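Local atomic coordinates of glutaryl-CoA dehydrogenase (Mycobacterium smegmatis, PDB entry 3SF6), a protein that belongs to the acyl-CoA dehydrogenase family of flavoproteins and is modelled as an assembly of four chains with bound dihydroflavine-adenine dinucleotide. Residues A[153-156]-A[162-165]; A[164-169]-A[173-178]; A[189-194]-A[230-235]. All blocks are in the same frame, centred on the assembly; numbering follows the deposited sequence.

The three contacts follow one another along the chain, and all lie in the beta-rich middle part of this acyl-CoA dehydrogenase. After strand 146-149, contact 1 closes the loop that carries G156 to the bound dihydroflavine-adenine dinucleotide. The loop ends at T164; T164 and R165 belong to both contacts and open contact 2, the hairpin of strands 165-169 and 172-183. Neither contact nests within the other. Contact 3 begins later, on strand 190-197, and spans a longer excursion to strand 229-240, bringing two sheets face to face. Strand 229-240 also lies beside strand 172-183, where G177 O and L234 N probably form a hydrogen bond, so contacts 2 and 3 share a sheet.

Contact 1. Residues A[153-156]-A[162-165]; sequences PDHG and MRTR. With FDA (dihydroflavine-adenine dinucleotide), chain B.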
loop_
_atom_site.group_PDB
_atom_site.type_symbol
_atom_site.label_atom_id
_atom_site.label_comp_id
_atom_site.label_asym_id
_atom_site.label_seq_id
_atom_site.Cartn_x
_atom_site.Cartn_y
_atom_site.Cartn_z
ATOM N N PRO A 153 -19.973 19.522 18.353
ATOM C CA PRO A 153 -20.165 19.561 16.907
ATOM C C PRO A 153 -18.956 20.140 16.144
ATOM O O PRO A 153 -18.557 19.595 15.092
ATOM C CB PRO A 153 -21.397 20.446 16.765
ATOM C CG PRO A 153 -22.154 20.198 18.004
ATOM C CD PRO A 153 -21.132 20.056 19.089
ATOM N N ASP A 154 -18.372 21.236 16.663
ATOM C CA ASP A 154 -17.270 21.884 15.995
ATOM C C ASP A 154 -15.873 21.576 16.547
ATOM O O ASP A 154 -14.892 22.096 15.987
ATOM C CB ASP A 154 -17.503 23.396 15.937
ATOM C CG ASP A 154 -18.665 23.777 15.018
ATOM O OD1 ASP A 154 -19.029 22.997 14.112
ATOM O OD2 ASP A 154 -19.134 24.912 15.213
ATOM N N HIS A 155 -15.769 20.788 17.610
ATOM C CA HIS A 155 -14.474 20.482 18.221
ATOM C C HIS A 155 -14.398 19.020 18.605
ATOM O O HIS A 155 -15.064 18.563 19.554
ATOM C CB HIS A 155 -14.203 21.384 19.415
ATOM C CG HIS A 155 -14.105 22.817 19.030
ATOM N ND1 HIS A 155 -15.190 23.650 19.058
ATOM C CD2 HIS A 155 -13.089 23.528 18.498
ATOM C CE1 HIS A 155 -14.845 24.832 18.578
ATOM N NE2 HIS A 155 -13.569 24.788 18.251
ATOM N N GLY A 156 -13.542 18.294 17.874
ATOM C CA GLY A 156 -13.332 16.882 18.074
ATOM C C GLY A 156 -11.880 16.575 18.283
ATOM O O GLY A 156 -11.464 16.231 19.380
ATOM N N MET A 162 -12.700 23.634 22.884
ATOM C CA MET A 162 -14.117 23.374 23.230
ATOM C C MET A 162 -14.775 24.673 23.651
ATOM O O MET A 162 -14.108 25.556 24.254
ATOM C CB MET A 162 -14.231 22.323 24.328
ATOM C CG MET A 162 -13.790 22.765 25.701
ATOM S SD MET A 162 -14.048 21.498 26.967
ATOM C CE MET A 162 -12.635 20.436 26.639
ATOM N N ARG A 163 -16.072 24.790 23.359
ATOM C CA ARG A 163 -16.792 26.013 23.644
ATOM C C ARG A 163 -17.905 25.865 24.658
ATOM O O ARG A 163 -18.460 26.889 25.115
ATOM C CB ARG A 163 -17.323 26.646 22.361
ATOM C CG ARG A 163 -16.246 27.053 21.355
ATOM C CD ARG A 163 -15.248 28.084 21.933
ATOM N NE ARG A 163 -15.875 29.383 22.173
ATOM C CZ ARG A 163 -15.251 30.446 22.688
ATOM N NH1 ARG A 163 -13.972 30.378 23.061
ATOM N NH2 ARG A 163 -15.914 31.584 22.850
ATOM N N THR A 164 -18.206 24.639 25.057
ATOM C CA THR A 164 -19.134 24.438 26.211
ATOM C C THR A 164 -18.499 25.167 27.387
ATOM O O THR A 164 -17.313 24.993 27.661
ATOM C CB THR A 164 -19.359 22.949 26.546
ATOM O OG1 THR A 164 -20.084 22.311 25.500
ATOM C CG2 THR A 164 -20.152 22.811 27.858
ATOM N N ARG A 165 -19.267 26.016 28.045
ATOM C CA ARG A 165 -18.727 26.856 29.115
ATOM C C ARG A 165 -19.399 26.548 30.432
ATOM O O ARG A 165 -20.555 26.152 30.489
ATOM C CB ARG A 165 -18.892 28.334 28.785
ATOM C CG ARG A 165 -20.294 28.790 28.615
ATOM C CD ARG A 165 -20.332 30.280 28.265
ATOM N NE ARG A 165 -21.690 30.816 28.303
ATOM C CZ ARG A 165 -22.575 30.717 27.306
ATOM N NH1 ARG A 165 -22.269 30.058 26.190
ATOM N NH2 ARG A 165 -23.782 31.259 27.438
HETATM P PA FDA B . -12.387 16.529 13.101
HETATM O O1A FDA B . -11.518 16.828 14.247
HETATM O O2A FDA B . -13.254 17.562 12.510
HETATM O O5B FDA B . -11.354 15.983 11.994
HETATM C C5B FDA B . -11.797 15.791 10.633
HETATM C C4B FDA B . -10.672 15.169 9.814
HETATM O O4B FDA B . -9.597 16.143 9.779
HETATM C C3B FDA B . -10.079 13.912 10.414
HETATM O O3B FDA B . -9.626 13.041 9.353
HETATM C C2B FDA B . -8.894 14.457 11.201
HETATM O O2B FDA B . -7.925 13.430 11.478
HETATM C C1B FDA B . -8.388 15.598 10.309
HETATM N N9A FDA B . -7.659 16.611 11.086
HETATM C C8A FDA B . -8.163 17.372 12.105
HETATM N N7A FDA B . -7.193 18.148 12.610
HETATM C C5A FDA B . -6.050 17.860 11.908
HETATM C C6A FDA B . -4.734 18.304 11.963
HETATM N N6A FDA B . -4.330 19.245 12.850
HETATM N N1A FDA B . -3.853 17.785 11.075
HETATM C C2A FDA B . -4.213 16.842 10.203
HETATM N N3A FDA B . -5.447 16.386 10.122
HETATM C C4A FDA B . -6.374 16.878 10.972
HETATM N N1 FDA B . -16.609 11.759 21.716
HETATM C C2 FDA B . -16.874 11.906 23.044
HETATM O O2 FDA B . -16.528 12.965 23.623
HETATM N N3 FDA B . -17.475 10.905 23.722
HETATM C C4 FDA B . -17.888 9.765 23.153
HETATM O O4 FDA B . -18.506 8.877 23.801
HETATM C C4X FDA B . -17.602 9.584 21.783
HETATM N N5 FDA B . -18.033 8.486 21.123
HETATM C C5X FDA B . -18.079 8.482 19.743
HETATM C C6 FDA B . -18.808 7.522 19.051
HETATM C C7 FDA B . -18.846 7.475 17.671
HETATM C C7M FDA B . -19.735 6.454 16.953
HETATM C C8 FDA B . -18.096 8.407 16.966
HETATM C C8M FDA B . -18.133 8.340 15.434
HETATM C C9 FDA B . -17.369 9.376 17.622
HETATM C C9A FDA B . -17.353 9.422 19.031
HETATM N N10 FDA B . -16.686 10.440 19.720
HETATM C C10 FDA B . -16.978 10.615 21.091
HETATM C "C1'" FDA B . -16.215 11.628 18.997
HETATM C "C2'" FDA B . -14.803 11.350 18.460
HETATM O "O2'" FDA B . -13.825 11.446 19.518
HETATM C "C3'" FDA B . -14.491 12.374 17.380
HETATM O "O3'" FDA B . -15.239 12.007 16.222
HETATM C "C4'" FDA B . -13.008 12.414 17.004
HETATM O "O4'" FDA B . -12.233 13.023 18.057
HETATM C "C5'" FDA B . -12.753 13.161 15.694
HETATM O "O5'" FDA B . -13.318 14.474 15.785
HETATM P P FDA B . -14.249 14.978 14.593
HETATM O O1P FDA B . -15.157 13.892 14.199
HETATM O O2P FDA B . -14.828 16.279 14.996
HETATM O O3P FDA B . -13.248 15.192 13.349
#
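One face of the H155 ring meets a backbone nitrogen: M162 N sits over the imidazole, offset toward the rim and 4.2 Å from H155 CG. It is a loose approach, with neither a hydrogen bond nor an ion pair between 153-156 and 162-165. The second touch comes from R163, whose CG lies 3.8 Å from H155 CE1, obliquely to the ring.

H155 CB already points toward 162-165, and CG, standing beside the backbone N (chi1 -63°), carries the ring on to it; chi2 of 93° sets the ring plane across the plane of CA, CB and CG. R163 touches through the aliphatic root of its side chain alone. The chain bends at chi2 and chi3 and carries the guanidinium off, leaving R163 NE 6.5 Å from H155 NE2, and the two flat groups are turned 47° apart. Charge therefore probably contributes little here.

Next to H155, the backbone runs up to the dihydroflavine-adenine dinucleotide: G156 CA is 3.3 Å from O5', the oxygen joining the ribityl chain to the diphosphate, and with no side chain G156 can lie this close. R287 and Q289 of the second subunit hydrogen-bond to P153 O and G156 N respectively, so this loop belongs to a subunit interface as well as to the pocket of that ligand. On the other segment, the E152 carboxylate takes R163 N and T164 OG1 on its two oxygens. M162 turns inward onto K179 of strand 172-183 and W194 of strand 190-197, seating the loop between two strands of different sheets.

Contact 2. Residues A[164-169]-A[173-178]; sequences TRATRS and WILTGT. With EDO (1,2-ethanediol), chain P.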
loop_
_atom_site.group_PDB
_atom_site.type_symbol
_atom_site.label_atom_id
_atom_site.label_comp_id
_atom_site.label_asym_id
_atom_site.label_seq_id
_atom_site.Cartn_x
_atom_site.Cartn_y
_atom_site.Cartn_z
ATOM N N THR A 164 -18.206 24.639 25.057
ATOM C CA THR A 164 -19.134 24.438 26.211
ATOM C C THR A 164 -18.499 25.167 27.387
ATOM O O THR A 164 -17.313 24.993 27.661
ATOM C CB THR A 164 -19.359 22.949 26.546
ATOM O OG1 THR A 164 -20.084 22.311 25.500
ATOM C CG2 THR A 164 -20.152 22.811 27.858
ATOM N N ARG A 165 -19.267 26.016 28.045
ATOM C CA ARG A 165 -18.727 26.856 29.115
ATOM C C ARG A 165 -19.399 26.548 30.432
ATOM O O ARG A 165 -20.555 26.152 30.489
ATOM C CB ARG A 165 -18.892 28.334 28.785
ATOM C CG ARG A 165 -20.294 28.790 28.615
ATOM C CD ARG A 165 -20.332 30.280 28.265
ATOM N NE ARG A 165 -21.690 30.816 28.303
ATOM C CZ ARG A 165 -22.575 30.717 27.306
ATOM N NH1 ARG A 165 -22.269 30.058 26.190
ATOM N NH2 ARG A 165 -23.782 31.259 27.438
ATOM N N ALA A 166 -18.657 26.739 31.514
ATOM C CA ALA A 166 -19.211 26.709 32.845
ATOM C C ALA A 166 -18.909 28.038 33.516
ATOM O O ALA A 166 -17.746 28.469 33.601
ATOM C CB ALA A 166 -18.639 25.528 33.673
ATOM N N THR A 167 -19.971 28.705 33.942
ATOM C CA THR A 167 -19.859 30.048 34.515
ATOM C C THR A 167 -20.401 30.022 35.916
ATOM O O THR A 167 -21.290 29.279 36.205
ATOM C CB THR A 167 -20.632 31.079 33.675
ATOM O OG1 THR A 167 -22.022 30.761 33.684
ATOM C CG2 THR A 167 -20.135 31.050 32.242
ATOM N N ARG A 168 -19.817 30.806 36.800
ATOM C CA ARG A 168 -20.261 30.821 38.182
ATOM C C ARG A 168 -21.487 31.693 38.331
ATOM O O ARG A 168 -21.619 32.732 37.669
ATOM C CB ARG A 168 -19.143 31.332 39.097
ATOM C CG ARG A 168 -18.012 30.349 39.238
ATOM C CD ARG A 168 -17.099 30.703 40.428
ATOM N NE ARG A 168 -16.412 29.540 41.020
ATOM C CZ ARG A 168 -17.004 28.583 41.753
ATOM N NH1 ARG A 168 -18.330 28.572 41.959
ATOM N NH2 ARG A 168 -16.258 27.612 42.269
ATOM N N SER A 169 -22.389 31.239 39.194
ATOM C CA SER A 169 -23.569 31.975 39.563
ATOM C C SER A 169 -23.713 31.745 41.064
ATOM O O SER A 169 -24.169 30.689 41.509
ATOM C CB SER A 169 -24.776 31.442 38.795
ATOM O OG SER A 169 -25.932 32.170 39.108
ATOM N N TRP A 173 -22.688 26.575 39.511
ATOM C CA TRP A 173 -22.207 26.669 38.147
ATOM C C TRP A 173 -23.379 26.580 37.164
ATOM O O TRP A 173 -24.333 25.850 37.407
ATOM C CB TRP A 173 -21.259 25.516 37.815
ATOM C CG TRP A 173 -19.985 25.511 38.560
ATOM C CD1 TRP A 173 -19.745 24.878 39.737
ATOM C CD2 TRP A 173 -18.749 26.137 38.165
ATOM N NE1 TRP A 173 -18.410 25.062 40.102
ATOM C CE2 TRP A 173 -17.789 25.832 39.157
ATOM C CE3 TRP A 173 -18.363 26.907 37.072
ATOM C CZ2 TRP A 173 -16.468 26.281 39.086
ATOM C CZ3 TRP A 173 -17.043 27.326 36.983
ATOM C CH2 TRP A 173 -16.113 27.027 38.004
ATOM N N ILE A 174 -23.259 27.306 36.048
ATOM C CA ILE A 174 -24.202 27.209 34.947
ATOM C C ILE A 174 -23.433 26.662 33.742
ATOM O O ILE A 174 -22.442 27.269 33.292
ATOM C CB ILE A 174 -24.841 28.562 34.602
ATOM C CG1 ILE A 174 -25.404 29.251 35.850
ATOM C CG2 ILE A 174 -25.980 28.346 33.599
ATOM C CD1 ILE A 174 -26.574 28.499 36.461
ATOM N N LEU A 175 -23.863 25.511 33.237
ATOM C CA LEU A 175 -23.189 24.869 32.116
ATOM C C LEU A 175 -24.007 25.084 30.852
ATOM O O LEU A 175 -25.192 24.763 30.810
ATOM C CB LEU A 175 -23.015 23.347 32.328
ATOM C CG LEU A 175 -21.727 22.902 33.015
ATOM C CD1 LEU A 175 -21.574 23.548 34.351
ATOM C CD2 LEU A 175 -21.661 21.325 33.101
ATOM N N THR A 176 -23.378 25.620 29.806
ATOM C CA THR A 176 -24.062 25.894 28.552
ATOM C C THR A 176 -23.228 25.424 27.368
ATOM O O THR A 176 -22.108 25.910 27.142
ATOM C CB THR A 176 -24.326 27.397 28.392
ATOM O OG1 THR A 176 -25.008 27.895 29.565
ATOM C CG2 THR A 176 -25.182 27.666 27.154
ATOM N N GLY A 177 -23.775 24.476 26.616
ATOM C CA GLY A 177 -23.145 24.047 25.382
ATOM C C GLY A 177 -23.753 22.781 24.855
ATOM O O GLY A 177 -24.709 22.268 25.448
ATOM N N THR A 178 -23.215 22.311 23.736
ATOM C CA THR A 178 -23.677 21.079 23.124
ATOM C C THR A 178 -22.513 20.113 22.957
ATOM O O THR A 178 -21.455 20.503 22.431
ATOM C CB THR A 178 -24.319 21.381 21.766
ATOM O OG1 THR A 178 -25.458 22.247 21.978
ATOM C CG2 THR A 178 -24.778 20.119 21.090
HETATM C C1 EDO P . -27.642 25.736 23.892
HETATM O O1 EDO P . -28.819 25.307 24.573
HETATM C C2 EDO P . -26.553 24.740 24.216
HETATM O O2 EDO P . -25.605 24.645 23.139
HETATM O O HOH W 1 -22.869 28.878 31.077
#
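Strands 165-169 and 172-183 form a beta hairpin, antiparallel with 154° between their directions. R165 and T176 form one hydrogen-bonded pair, T167 and I174 the other; the bond from I174 N to T167 O is 2.8 Å long. Between and beyond them, A166 faces L175 and R168 faces W173 as non-hydrogen-bonded pairs.

The W173 indole meets R168 and A166 on one face of the hairpin. R168 is laid over it: CG sits 4.0 Å from the centroid of the six-membered ring, only 14° off the normal, a CH-pi contact. Farther out, R168 NH2 comes to 3.5 Å from W173 CZ2, the guanidinium inclined to the ring. A166 O lies at the indole edge, while A166 CB touches both W173 CE3 (3.7 Å) and L175 CD1.

On the other face, the R165 guanidinium spreads flat over T176 CB and CG2. R165 CG stands between the backbone N and the carbonyl carbon (chi1 61°), and from there the extended chain runs alongside T176. A water donates to I174 O at 2.8 Å and also bonds T176 OG1, so I174 O is held by both this water and T167 N.

W173 NE1 is hydrogen-bonded to D241, and its ring meets F204 edge-to-face; L175 packs on F204 and V206 of strand 200-207. Strand 229-240 flanks 172-183; 165-169 ends this sheet, but T164 and A166 bond through the backbone to R196 of strand 190-197.

Contact 3. Residues A[189-194]-A[230-235]; sequences DVAVVW and SELVLD
V193 and L234 meet tip to tip, and theirs is the closer half of this buried contact: V193 CG1 is 4.1 Å from L234 CD2. Two residues back along both strands, A191 CB stands 4.3 Å from L232 CD1, a marginally longer touch in which a bare methyl receives the end of a leucine branch. The backbones stay well apart, with CA atoms 9.1 Å from each other at A191 and L232, as expected where two sheets pack face to face and only side chains bridge the gap.

V193 points CG1 at its partner because that methyl is anti to the backbone N (chi1 177°). L234 has a chi2 of 100°, away from a staggered value, which suggests that its branch is settled by its surroundings as much as by its own torsion. F213 of strand 213-217 packs against both L232 and L234, and C147 of strand 146-149 touches both A191 and L232, so the inner layer continues beyond these four residues.

The real contrast is with the outer face of strand 229-240. E231 and V233 are turned from the interface and partly exposed, and E231 OE1 bonds to N216 ND2; at the corner that follows, D235 is exposed.

All four touching side chains are buried hydrocarbon. Their chemistry implies adhesion by hydrophobic burial and dispersion, which holds the sheets together without the strict directional register of backbone pairing.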
loop_
_atom_site.group_PDB
_atom_site.type_symbol
_atom_site.label_atom_id
_atom_site.label_comp_id
_atom_site.label_asym_id
_atom_site.label_seq_id
_atom_site.Cartn_x
_atom_site.Cartn_y
_atom_site.Cartn_z
ATOM N N ASP A 189 -27.530 7.816 33.048
ATOM C CA ASP A 189 -27.957 8.480 34.300
ATOM C C ASP A 189 -27.080 9.670 34.731
ATOM O O ASP A 189 -27.523 10.590 35.433
ATOM C CB ASP A 189 -27.948 7.427 35.409
ATOM C CG ASP A 189 -28.875 6.275 35.094
ATOM O OD1 ASP A 189 -30.114 6.477 35.172
ATOM O OD2 ASP A 189 -28.388 5.165 34.709
ATOM N N VAL A 190 -25.819 9.609 34.336
ATOM C CA VAL A 190 -24.810 10.591 34.674
ATOM C C VAL A 190 -23.905 10.860 33.490
ATOM O O VAL A 190 -23.542 9.943 32.736
ATOM C CB VAL A 190 -24.018 10.167 35.936
ATOM C CG1 VAL A 190 -23.158 8.938 35.690
ATOM C CG2 VAL A 190 -23.180 11.315 36.482
ATOM N N ALA A 191 -23.565 12.129 33.312
ATOM C CA ALA A 191 -22.679 12.563 32.234
ATOM C C ALA A 191 -21.466 13.263 32.824
ATOM O O ALA A 191 -21.633 14.166 33.630
ATOM C CB ALA A 191 -23.440 13.503 31.218
ATOM N N VAL A 192 -20.249 12.826 32.468
ATOM C CA VAL A 192 -19.054 13.553 32.872
ATOM C C VAL A 192 -18.791 14.544 31.756
ATOM O O VAL A 192 -18.462 14.146 30.641
ATOM C CB VAL A 192 -17.851 12.628 33.116
ATOM C CG1 VAL A 192 -16.591 13.459 33.359
ATOM C CG2 VAL A 192 -18.124 11.656 34.319
ATOM N N VAL A 193 -19.028 15.829 32.023
ATOM C CA VAL A 193 -19.042 16.848 30.980
ATOM C C VAL A 193 -17.854 17.796 31.197
ATOM O O VAL A 193 -17.648 18.306 32.316
ATOM C CB VAL A 193 -20.365 17.629 30.983
ATOM C CG1 VAL A 193 -20.352 18.751 29.942
ATOM C CG2 VAL A 193 -21.531 16.673 30.727
ATOM N N TRP A 194 -17.101 18.041 30.122
ATOM C CA TRP A 194 -15.931 18.909 30.117
ATOM C C TRP A 194 -16.315 20.272 29.562
ATOM O O TRP A 194 -17.018 20.368 28.573
ATOM C CB TRP A 194 -14.786 18.267 29.317
ATOM C CG TRP A 194 -14.440 16.929 29.884
ATOM C CD1 TRP A 194 -14.893 15.726 29.453
ATOM C CD2 TRP A 194 -13.690 16.675 31.082
ATOM N NE1 TRP A 194 -14.427 14.724 30.260
ATOM C CE2 TRP A 194 -13.695 15.272 31.283
ATOM C CE3 TRP A 194 -12.999 17.484 31.991
ATOM C CZ2 TRP A 194 -13.053 14.660 32.354
ATOM C CZ3 TRP A 194 -12.334 16.862 33.064
ATOM C CH2 TRP A 194 -12.354 15.474 33.223
ATOM N N SER A 230 -25.242 9.941 20.918
ATOM C CA SER A 230 -26.174 11.027 21.197
ATOM C C SER A 230 -25.584 12.419 21.083
ATOM O O SER A 230 -24.375 12.621 21.181
ATOM C CB SER A 230 -26.695 10.879 22.622
ATOM O OG SER A 230 -27.252 9.595 22.796
ATOM N N GLU A 231 -26.480 13.378 20.900
ATOM C CA GLU A 231 -26.217 14.788 21.144
ATOM C C GLU A 231 -26.615 15.103 22.598
ATOM O O GLU A 231 -27.701 14.689 23.024
ATOM C CB GLU A 231 -27.084 15.606 20.200
ATOM C CG GLU A 231 -26.989 17.099 20.348
ATOM C CD GLU A 231 -28.034 17.837 19.529
ATOM O OE1 GLU A 231 -29.231 17.443 19.491
ATOM O OE2 GLU A 231 -27.636 18.844 18.937
ATOM N N LEU A 232 -25.779 15.824 23.350
ATOM C CA LEU A 232 -26.161 16.328 24.676
ATOM C C LEU A 232 -26.326 17.811 24.588
ATOM O O LEU A 232 -25.398 18.511 24.173
ATOM C CB LEU A 232 -25.119 16.012 25.735
ATOM C CG LEU A 232 -24.690 14.540 25.854
ATOM C CD1 LEU A 232 -23.627 14.431 26.992
ATOM C CD2 LEU A 232 -25.864 13.563 26.046
ATOM N N VAL A 233 -27.498 18.314 24.973
ATOM C CA VAL A 233 -27.720 19.763 24.989
ATOM C C VAL A 233 -27.770 20.192 26.440
ATOM O O VAL A 233 -28.628 19.741 27.180
ATOM C CB VAL A 233 -29.015 20.096 24.307
ATOM C CG1 VAL A 233 -29.306 21.623 24.309
ATOM C CG2 VAL A 233 -29.013 19.546 22.832
ATOM N N LEU A 234 -26.838 21.055 26.820
ATOM C CA LEU A 234 -26.773 21.602 28.182
ATOM C C LEU A 234 -27.237 23.052 28.053
ATOM O O LEU A 234 -26.440 23.938 27.733
ATOM C CB LEU A 234 -25.352 21.496 28.773
ATOM C CG LEU A 234 -24.969 20.018 29.035
ATOM C CD1 LEU A 234 -24.092 19.440 27.935
ATOM C CD2 LEU A 234 -24.277 19.907 30.432
ATOM N N ASP A 235 -28.526 23.272 28.283
ATOM C CA ASP A 235 -29.153 24.571 28.011
ATOM C C ASP A 235 -29.249 25.379 29.293
ATOM O O ASP A 235 -30.330 25.644 29.812
ATOM C CB ASP A 235 -30.504 24.388 27.322
ATOM C CG ASP A 235 -30.954 25.630 26.580
ATOM O OD1 ASP A 235 -30.452 26.734 26.909
ATOM O OD2 ASP A 235 -31.853 25.499 25.676
#